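Long-range contact in halogenase PltM (Pseudomonas fluorescens, PDB 6BZN), which is a flavin-dependent halogenase that attaches chlorine, bromine or iodine to phenolic substrates: residues A[218-223]-A[312-317]. Sequence-based numbering, arbitrary orientation.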
loop_
_atom_site.group_PDB
_atom_site.type_symbol
_atom_site.label_atom_id
_atom_site.label_comp_id
_atom_site.label_asym_id
_atom_site.label_seq_id
_atom_site.Cartn_x
_atom_site.Cartn_y
_atom_site.Cartn_z
ATOM N N PHE A 218 7.074 4.465 -13.695
ATOM C CA PHE A 218 7.822 3.511 -14.505
ATOM C C PHE A 218 8.387 2.461 -13.550
ATOM O O PHE A 218 9.060 2.830 -12.577
ATOM C CB PHE A 218 9.023 4.160 -15.171
ATOM C CG PHE A 218 8.709 5.261 -16.158
ATOM C CD1 PHE A 218 8.472 6.554 -15.722
ATOM C CD2 PHE A 218 8.786 5.021 -17.524
ATOM C CE1 PHE A 218 8.248 7.585 -16.620
ATOM C CE2 PHE A 218 8.556 6.037 -18.438
ATOM C CZ PHE A 218 8.291 7.327 -17.986
ATOM N N PHE A 219 8.159 1.178 -13.809
ATOM C CA PHE A 219 8.647 0.143 -12.904
ATOM C C PHE A 219 9.073 -1.145 -13.587
ATOM O O PHE A 219 8.586 -1.507 -14.671
ATOM C CB PHE A 219 7.634 -0.157 -11.794
ATOM C CG PHE A 219 6.230 -0.378 -12.284
ATOM C CD1 PHE A 219 5.393 0.703 -12.539
ATOM C CD2 PHE A 219 5.752 -1.652 -12.505
ATOM C CE1 PHE A 219 4.095 0.512 -13.000
ATOM C CE2 PHE A 219 4.454 -1.853 -12.954
ATOM C CZ PHE A 219 3.624 -0.770 -13.197
ATOM N N THR A 220 10.008 -1.825 -12.934
ATOM C CA THR A 220 10.558 -3.067 -13.446
ATOM C C THR A 220 11.287 -3.805 -12.318
ATOM O O THR A 220 11.366 -3.312 -11.179
ATOM C CB THR A 220 11.511 -2.809 -14.650
ATOM O OG1 THR A 220 11.785 -4.042 -15.315
ATOM C CG2 THR A 220 12.835 -2.182 -14.212
ATOM N N HIS A 221 11.831 -4.965 -12.655
ATOM C CA HIS A 221 12.727 -5.684 -11.785
ATOM C C HIS A 221 14.087 -5.834 -12.464
ATOM O O HIS A 221 14.160 -6.081 -13.668
ATOM C CB HIS A 221 12.185 -7.076 -11.461
ATOM C CG HIS A 221 11.046 -7.094 -10.491
ATOM N ND1 HIS A 221 10.390 -8.260 -10.153
ATOM C CD2 HIS A 221 10.443 -6.109 -9.790
ATOM C CE1 HIS A 221 9.451 -7.992 -9.264
ATOM N NE2 HIS A 221 9.469 -6.695 -9.017
ATOM N N MET A 222 15.150 -5.711 -11.670
ATOM C CA MET A 222 16.520 -5.735 -12.186
ATOM C C MET A 222 17.428 -6.681 -11.442
ATOM O O MET A 222 17.234 -6.964 -10.246
ATOM C CB MET A 222 17.144 -4.343 -12.134
ATOM C CG MET A 222 16.389 -3.279 -12.916
ATOM S SD MET A 222 17.424 -1.809 -13.047
ATOM C CE MET A 222 16.267 -0.682 -13.804
ATOM N N LEU A 223 18.454 -7.139 -12.157
ATOM C CA LEU A 223 19.564 -7.886 -11.579
ATOM C C LEU A 223 20.760 -6.990 -11.359
ATOM O O LEU A 223 20.936 -5.989 -12.054
ATOM C CB LEU A 223 20.035 -8.976 -12.537
ATOM C CG LEU A 223 19.058 -10.103 -12.788
ATOM C CD1 LEU A 223 19.354 -10.781 -14.123
ATOM C CD2 LEU A 223 19.160 -11.073 -11.622
ATOM N N ALA A 312 23.976 -3.010 -13.485
ATOM C CA ALA A 312 22.616 -3.567 -13.419
ATOM C C ALA A 312 22.102 -3.940 -14.807
ATOM O O ALA A 312 22.463 -3.310 -15.795
ATOM C CB ALA A 312 21.656 -2.581 -12.766
ATOM N N VAL A 313 21.260 -4.960 -14.879
ATOM C CA VAL A 313 20.516 -5.254 -16.111
ATOM C C VAL A 313 19.055 -5.469 -15.798
ATOM O O VAL A 313 18.688 -6.073 -14.779
ATOM C CB VAL A 313 21.047 -6.487 -16.890
ATOM C CG1 VAL A 313 22.389 -6.168 -17.534
ATOM C CG2 VAL A 313 21.177 -7.698 -15.997
ATOM N N ASN A 314 18.230 -5.002 -16.715
ATOM C CA ASN A 314 16.796 -5.121 -16.597
ATOM C C ASN A 314 16.401 -6.568 -16.828
ATOM O O ASN A 314 16.906 -7.184 -17.751
ATOM C CB ASN A 314 16.134 -4.204 -17.626
ATOM C CG ASN A 314 14.779 -3.746 -17.200
ATOM O OD1 ASN A 314 14.231 -4.241 -16.214
ATOM N ND2 ASN A 314 14.207 -2.820 -17.949
ATOM N N ALA A 315 15.553 -7.117 -15.958
ATOM C CA ALA A 315 15.095 -8.512 -16.054
ATOM C C ALA A 315 13.685 -8.660 -16.594
ATOM O O ALA A 315 13.190 -9.778 -16.707
ATOM C CB ALA A 315 15.177 -9.180 -14.691
ATOM N N ARG A 316 13.024 -7.537 -16.852
ATOM C CA ARG A 316 11.687 -7.490 -17.443
ATOM C C ARG A 316 11.621 -6.276 -18.366
ATOM O O ARG A 316 12.510 -5.414 -18.327
ATOM C CB ARG A 316 10.604 -7.195 -16.394
ATOM C CG ARG A 316 10.668 -7.873 -15.052
ATOM C CD ARG A 316 9.452 -7.454 -14.230
ATOM N NE ARG A 316 8.242 -7.714 -14.996
ATOM C CZ ARG A 316 7.708 -8.919 -15.200
ATOM N NH1 ARG A 316 8.231 -10.019 -14.637
ATOM N NH2 ARG A 316 6.635 -9.024 -15.968
ATOM N N GLU A 317 10.535 -6.162 -19.124
ATOM C CA GLU A 317 10.223 -4.908 -19.808
ATOM C C GLU A 317 9.741 -3.892 -18.781
ATOM O O GLU A 317 9.011 -4.244 -17.846
ATOM C CB GLU A 317 9.136 -5.099 -20.879
ATOM C CG GLU A 317 9.516 -6.077 -21.984
ATOM C CD GLU A 317 10.886 -5.802 -22.603
ATOM O OE1 GLU A 317 11.076 -4.696 -23.159
ATOM O OE2 GLU A 317 11.774 -6.701 -22.529
HETATM O O HOH W 1 7.944 -4.288 -15.425
HETATM O O HOH W 2 9.960 -10.161 -12.096
#
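His-221 and Arg-316 extend alongside each other in one direction, with imidazole and guanidinium planes 79° apart. Arg-316 CD packs obliquely against the ring and lies 3.9 Å from His-221 CB. A bend in the arginine chain (chi3 54°) keeps the guanidinium beside the histidine, where one water spans His-221 ND1 (2.8 Å) and Arg-316 NH1 (3.1 Å). NE2 of the ring is hydrogen-bonded to the Glu-64 carboxylate, and Phe-60 meets both residues, edge-to-face with the imidazole and by cation-pi with the arginine. Thr-220 and Asn-314 reach for each other from the two strands. With Thr-220 OG1 swung away from its own N (chi1 -167°), the hydroxyl comes 3.6 Å from Asn-314 CG. Substituting an alanine at Asn-314 would remove the amide and would probably leave the threonine hydroxyl without this polar neighbour and open a gap beside it. Leu-223 CB lies 3.9 Å from Val-313 CG2 where these side chains cross at a slant, while Met-222 shares the Asn-314 face. The backbones are held by Leu-223 N to Val-313 O (2.8 Å), its return bond from Val-313 N, and Ala-315 N to His-221 O (2.9 Å). Beyond this the strands part: a second water donates to Phe-219 O and Glu-317 O, and direct backbone pairing returns at Phe-219 with Ile-319. The arrangement is an antiparallel pairing, interrupted on the 313-321 side, at the edge of a mixed sheet; its inner strand borders the FAD site, Phe-219 being about 4 Å from Val-62 between side chains.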